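PDB 1X9F: globin II, extracellular from Lumbricus terrestris, which binds haem, which can take up carbon monoxide, and probably transports oxygen as a globin subunit of the giant extracellular haemoglobin (erythrocruorin) of the earthworm. Local coordinates for residues F106-V117 against R127-E138. Sequence-based numbering, arbitrary orientation.
Sequences FDAFKTAILHVV and REAWDACIDHIE. With HEM (protoporphyrin IX containing Fe), chain O.
Lys110 reaches across from helix 103-121 and sets its ammonium between two carboxylates of helix 127-142, NZ lying 2.7 Å from Asp131 OD1 and 2.8 Å from Asp135 OD1. NZ comes to the syn side of Asp131 OD1 but tilted 35° out of its carboxylate plane, and meets Asp135 OD1 from above the plane. With CG anti to the backbone N (chi1 178°), the extended start of the chain runs CB and CG past Ile134 CG2, and the bend at chi3 then carries CE and NZ to the acids. The paired charges lie on the partly exposed side of the contact.

Nearer the haem, the buried Glu138 extends to the Phe106 carbonyl, OE1 standing 2.7 Å from Phe106 O; two oxygens this close suggest that the acid may be protonated. Phe106 O accepts the helical bond from Lys110 N. OE1 lies at the edges of the Phe106 and Phe109 rings, near their planes, while Glu138 CG touches haem CBB at 3.5 Å.

At the other end the side chain of Leu114 is a knob among Arg127, Trp130, Asp131 and Ile134, its CD1 3.6 Å from Trp130 CB. Val117 CG1 makes a CH-pi contact over the indole, 3.9 Å from the six-membered ring centroid; Trp130 NE1 is satisfied by Glu15.

The two segments, probably parts of the globin G and H helices, run roughly antiparallel at 143°, their axes 10.1 Å apart. Helix 6-20 packs on Trp130 and Cys133, the latter disulfide-bonded to Cys4 just before that helix; helix 59-77 meets Phe109, Ile113 and Ile137, and helix 23-40 lies against Ala108, Phe109 and Ala112.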
# COMPACT_ATOMS: atom_id res chain seq x y z
N PHE B 106 -21.98 -50.78 10.07
CA PHE B 106 -20.88 -50.17 9.30
C PHE B 106 -21.41 -49.73 7.96
O PHE B 106 -20.95 -48.74 7.39
CB PHE B 106 -19.73 -51.15 9.07
CG PHE B 106 -18.92 -51.40 10.28
CD1 PHE B 106 -19.15 -52.53 11.04
CD2 PHE B 106 -17.93 -50.50 10.67
CE1 PHE B 106 -18.41 -52.77 12.18
CE2 PHE B 106 -17.19 -50.73 11.81
CZ PHE B 106 -17.42 -51.87 12.57
N ASP B 107 -22.40 -50.47 7.47
CA ASP B 107 -23.02 -50.18 6.19
C ASP B 107 -23.81 -48.87 6.20
O ASP B 107 -23.67 -48.06 5.28
CB ASP B 107 -23.90 -51.35 5.76
CG ASP B 107 -24.25 -51.29 4.30
OD1 ASP B 107 -23.36 -51.57 3.47
OD2 ASP B 107 -25.38 -50.96 3.88
N ALA B 108 -24.63 -48.67 7.23
CA ALA B 108 -25.39 -47.42 7.35
C ALA B 108 -24.46 -46.22 7.56
O ALA B 108 -24.69 -45.15 6.99
CB ALA B 108 -26.39 -47.52 8.48
N PHE B 109 -23.43 -46.42 8.37
CA PHE B 109 -22.45 -45.39 8.63
C PHE B 109 -21.83 -44.91 7.32
O PHE B 109 -21.76 -43.71 7.07
CB PHE B 109 -21.36 -45.91 9.57
CG PHE B 109 -20.49 -44.83 10.13
CD1 PHE B 109 -19.17 -44.72 9.75
CD2 PHE B 109 -21.00 -43.93 11.05
CE1 PHE B 109 -18.36 -43.72 10.28
CE2 PHE B 109 -20.20 -42.93 11.58
CZ PHE B 109 -18.88 -42.82 11.19
N LYS B 110 -21.41 -45.86 6.49
CA LYS B 110 -20.83 -45.53 5.20
C LYS B 110 -21.79 -44.71 4.35
O LYS B 110 -21.37 -43.73 3.72
CB LYS B 110 -20.43 -46.81 4.47
CG LYS B 110 -19.85 -46.55 3.09
CD LYS B 110 -19.39 -47.83 2.44
CE LYS B 110 -20.57 -48.61 1.86
NZ LYS B 110 -20.09 -49.54 0.79
N THR B 111 -23.06 -45.10 4.32
CA THR B 111 -24.08 -44.39 3.56
C THR B 111 -24.21 -42.97 4.08
O THR B 111 -24.34 -42.02 3.31
CB THR B 111 -25.42 -45.13 3.67
OG1 THR B 111 -25.29 -46.44 3.12
CG2 THR B 111 -26.49 -44.48 2.79
N ALA B 112 -24.17 -42.85 5.40
CA ALA B 112 -24.32 -41.58 6.07
C ALA B 112 -23.15 -40.65 5.75
O ALA B 112 -23.37 -39.49 5.36
CB ALA B 112 -24.45 -41.78 7.57
N ILE B 113 -21.92 -41.14 5.89
CA ILE B 113 -20.73 -40.37 5.51
C ILE B 113 -20.89 -39.84 4.09
O ILE B 113 -20.73 -38.64 3.86
CB ILE B 113 -19.44 -41.21 5.59
CG1 ILE B 113 -19.10 -41.56 7.03
CG2 ILE B 113 -18.27 -40.46 4.96
CD1 ILE B 113 -17.99 -42.61 7.13
N LEU B 114 -21.22 -40.73 3.15
CA LEU B 114 -21.34 -40.35 1.75
C LEU B 114 -22.42 -39.32 1.54
O LEU B 114 -22.30 -38.44 0.69
CB LEU B 114 -21.59 -41.57 0.87
CG LEU B 114 -20.35 -42.19 0.23
CD1 LEU B 114 -19.26 -42.51 1.26
CD2 LEU B 114 -20.75 -43.45 -0.50
N HIS B 115 -23.47 -39.41 2.34
CA HIS B 115 -24.61 -38.55 2.22
C HIS B 115 -24.31 -37.14 2.68
O HIS B 115 -24.62 -36.16 1.99
CB HIS B 115 -25.72 -39.13 3.06
CG HIS B 115 -26.95 -38.30 3.06
ND1 HIS B 115 -27.73 -38.13 1.94
CD2 HIS B 115 -27.54 -37.58 4.05
CE1 HIS B 115 -28.75 -37.35 2.23
NE2 HIS B 115 -28.66 -37.00 3.51
N VAL B 116 -23.71 -37.04 3.85
CA VAL B 116 -23.34 -35.77 4.43
C VAL B 116 -22.24 -35.12 3.58
O VAL B 116 -22.32 -33.92 3.30
CB VAL B 116 -22.95 -35.92 5.91
CG1 VAL B 116 -22.54 -34.59 6.51
CG2 VAL B 116 -24.11 -36.51 6.71
N VAL B 117 -21.25 -35.90 3.16
CA VAL B 117 -20.19 -35.38 2.29
C VAL B 117 -20.75 -34.85 0.96
O VAL B 117 -20.39 -33.76 0.53
CB VAL B 117 -19.05 -36.41 2.08
CG1 VAL B 117 -18.18 -36.06 0.89
CG2 VAL B 117 -18.19 -36.51 3.34
N ARG B 127 -18.82 -40.25 -5.51
CA ARG B 127 -19.47 -41.24 -4.67
C ARG B 127 -18.82 -42.61 -4.77
O ARG B 127 -18.64 -43.30 -3.76
CB ARG B 127 -20.94 -41.32 -5.07
CG ARG B 127 -21.74 -42.28 -4.25
CD ARG B 127 -23.23 -42.22 -4.49
NE ARG B 127 -23.92 -42.78 -3.34
CZ ARG B 127 -24.07 -44.08 -3.10
NH1 ARG B 127 -23.60 -44.99 -3.95
NH2 ARG B 127 -24.70 -44.48 -2.01
N GLU B 128 -18.47 -43.00 -5.99
CA GLU B 128 -17.85 -44.30 -6.21
C GLU B 128 -16.48 -44.40 -5.56
O GLU B 128 -16.12 -45.46 -5.04
CB GLU B 128 -17.76 -44.62 -7.70
CG GLU B 128 -19.05 -45.16 -8.30
CD GLU B 128 -18.85 -45.70 -9.70
OE1 GLU B 128 -18.41 -44.94 -10.59
OE2 GLU B 128 -19.15 -46.90 -9.92
N ALA B 129 -15.72 -43.31 -5.60
CA ALA B 129 -14.39 -43.26 -4.98
C ALA B 129 -14.51 -43.27 -3.46
O ALA B 129 -13.74 -43.96 -2.78
CB ALA B 129 -13.63 -42.03 -5.47
N TRP B 130 -15.46 -42.51 -2.92
CA TRP B 130 -15.72 -42.52 -1.48
C TRP B 130 -16.20 -43.88 -1.00
O TRP B 130 -15.66 -44.42 -0.04
CB TRP B 130 -16.74 -41.44 -1.10
CG TRP B 130 -16.15 -40.10 -0.88
CD1 TRP B 130 -15.86 -39.17 -1.84
CD2 TRP B 130 -15.75 -39.52 0.36
NE1 TRP B 130 -15.32 -38.05 -1.27
CE2 TRP B 130 -15.24 -38.23 0.09
CE3 TRP B 130 -15.78 -39.96 1.70
CZ2 TRP B 130 -14.76 -37.38 1.09
CZ3 TRP B 130 -15.31 -39.11 2.69
CH2 TRP B 130 -14.81 -37.84 2.38
N ASP B 131 -17.20 -44.43 -1.68
CA ASP B 131 -17.75 -45.73 -1.31
C ASP B 131 -16.65 -46.78 -1.19
O ASP B 131 -16.59 -47.54 -0.22
CB ASP B 131 -18.80 -46.15 -2.34
CG ASP B 131 -19.51 -47.42 -1.95
OD1 ASP B 131 -20.17 -47.44 -0.89
OD2 ASP B 131 -19.47 -48.46 -2.64
N ALA B 132 -15.77 -46.80 -2.19
CA ALA B 132 -14.69 -47.77 -2.24
C ALA B 132 -13.70 -47.59 -1.10
O ALA B 132 -13.26 -48.56 -0.48
CB ALA B 132 -13.98 -47.66 -3.58
N CYS B 133 -13.35 -46.33 -0.82
CA CYS B 133 -12.36 -46.02 0.20
C CYS B 133 -12.90 -46.14 1.62
O CYS B 133 -12.15 -46.54 2.52
CB CYS B 133 -11.74 -44.64 -0.06
SG CYS B 133 -10.55 -44.66 -1.43
N ILE B 134 -14.17 -45.82 1.84
CA ILE B 134 -14.78 -46.05 3.16
C ILE B 134 -14.88 -47.56 3.45
O ILE B 134 -14.63 -47.99 4.58
CB ILE B 134 -16.16 -45.33 3.31
CG1 ILE B 134 -16.02 -43.81 3.15
CG2 ILE B 134 -16.79 -45.65 4.67
CD1 ILE B 134 -15.01 -43.14 4.07
N ASP B 135 -15.24 -48.33 2.43
CA ASP B 135 -15.25 -49.79 2.53
C ASP B 135 -13.91 -50.32 2.97
O ASP B 135 -13.83 -51.10 3.93
CB ASP B 135 -15.59 -50.43 1.18
CG ASP B 135 -17.01 -50.95 1.13
OD1 ASP B 135 -17.82 -50.58 2.01
OD2 ASP B 135 -17.40 -51.73 0.24
N HIS B 136 -12.87 -49.90 2.26
CA HIS B 136 -11.52 -50.32 2.57
C HIS B 136 -11.17 -50.02 4.02
O HIS B 136 -10.50 -50.82 4.68
CB HIS B 136 -10.51 -49.62 1.66
CG HIS B 136 -9.10 -50.07 1.91
ND1 HIS B 136 -8.76 -51.40 1.92
CD2 HIS B 136 -7.97 -49.38 2.17
CE1 HIS B 136 -7.47 -51.51 2.18
NE2 HIS B 136 -6.96 -50.30 2.32
N ILE B 137 -11.63 -48.88 4.52
CA ILE B 137 -11.31 -48.47 5.88
C ILE B 137 -12.09 -49.32 6.88
O ILE B 137 -11.53 -49.78 7.88
CB ILE B 137 -11.56 -46.95 6.05
CG1 ILE B 137 -10.44 -46.16 5.37
CG2 ILE B 137 -11.66 -46.57 7.53
CD1 ILE B 137 -10.79 -44.72 5.03
N GLU B 138 -13.37 -49.55 6.59
CA GLU B 138 -14.22 -50.36 7.45
C GLU B 138 -13.81 -51.84 7.50
O GLU B 138 -13.95 -52.48 8.54
CB GLU B 138 -15.70 -50.18 7.09
CG GLU B 138 -16.25 -48.80 7.43
CD GLU B 138 -17.71 -48.62 7.08
OE1 GLU B 138 -18.43 -47.95 7.85
OE2 GLU B 138 -18.15 -49.15 6.03
CHA HEM O . -15.73 -45.68 19.57
CHB HEM O . -13.89 -44.94 15.10
CHC HEM O . -17.80 -47.11 13.11
CHD HEM O . -19.52 -48.07 17.60
C1A HEM O . -14.88 -45.19 18.47
C2A HEM O . -13.74 -44.45 18.75
C3A HEM O . -13.15 -44.19 17.43
C4A HEM O . -14.09 -44.89 16.55
CMA HEM O . -11.90 -43.41 17.09
CAA HEM O . -13.24 -43.95 20.08
CBA HEM O . -12.24 -44.87 20.74
CGA HEM O . -11.95 -44.25 22.09
O1A HEM O . -11.18 -43.27 22.16
O2A HEM O . -12.51 -44.75 23.09
C1B HEM O . -14.85 -45.48 14.14
C2B HEM O . -14.62 -45.35 12.79
C3B HEM O . -15.71 -45.96 12.27
C4B HEM O . -16.52 -46.42 13.28
CMB HEM O . -13.47 -44.69 12.07
CAB HEM O . -15.85 -46.03 10.95
CBB HEM O . -15.88 -46.06 9.63
C1C HEM O . -18.66 -47.53 14.22
C2C HEM O . -19.89 -48.11 13.95
C3C HEM O . -20.37 -48.38 15.21
C4C HEM O . -19.42 -47.94 16.13
CMC HEM O . -20.48 -48.37 12.59
CAC HEM O . -21.69 -49.03 15.48
CBC HEM O . -22.80 -48.47 14.99
C1D HEM O . -18.59 -47.49 18.58
C2D HEM O . -18.86 -47.52 19.95
C3D HEM O . -17.81 -46.85 20.55
C4D HEM O . -16.96 -46.46 19.41
CMD HEM O . -20.05 -48.16 20.63
CAD HEM O . -17.58 -46.61 22.02
CBD HEM O . -18.50 -45.52 22.55
CGD HEM O . -18.13 -45.32 24.00
O1D HEM O . -16.99 -44.90 24.30
O2D HEM O . -18.99 -45.59 24.86
NA HEM O . -15.12 -45.53 17.16
NB HEM O . -15.99 -46.13 14.49
NC HEM O . -18.31 -47.43 15.53
ND HEM O . -17.45 -46.84 18.21
FE HEM O . -16.68 -46.55 16.35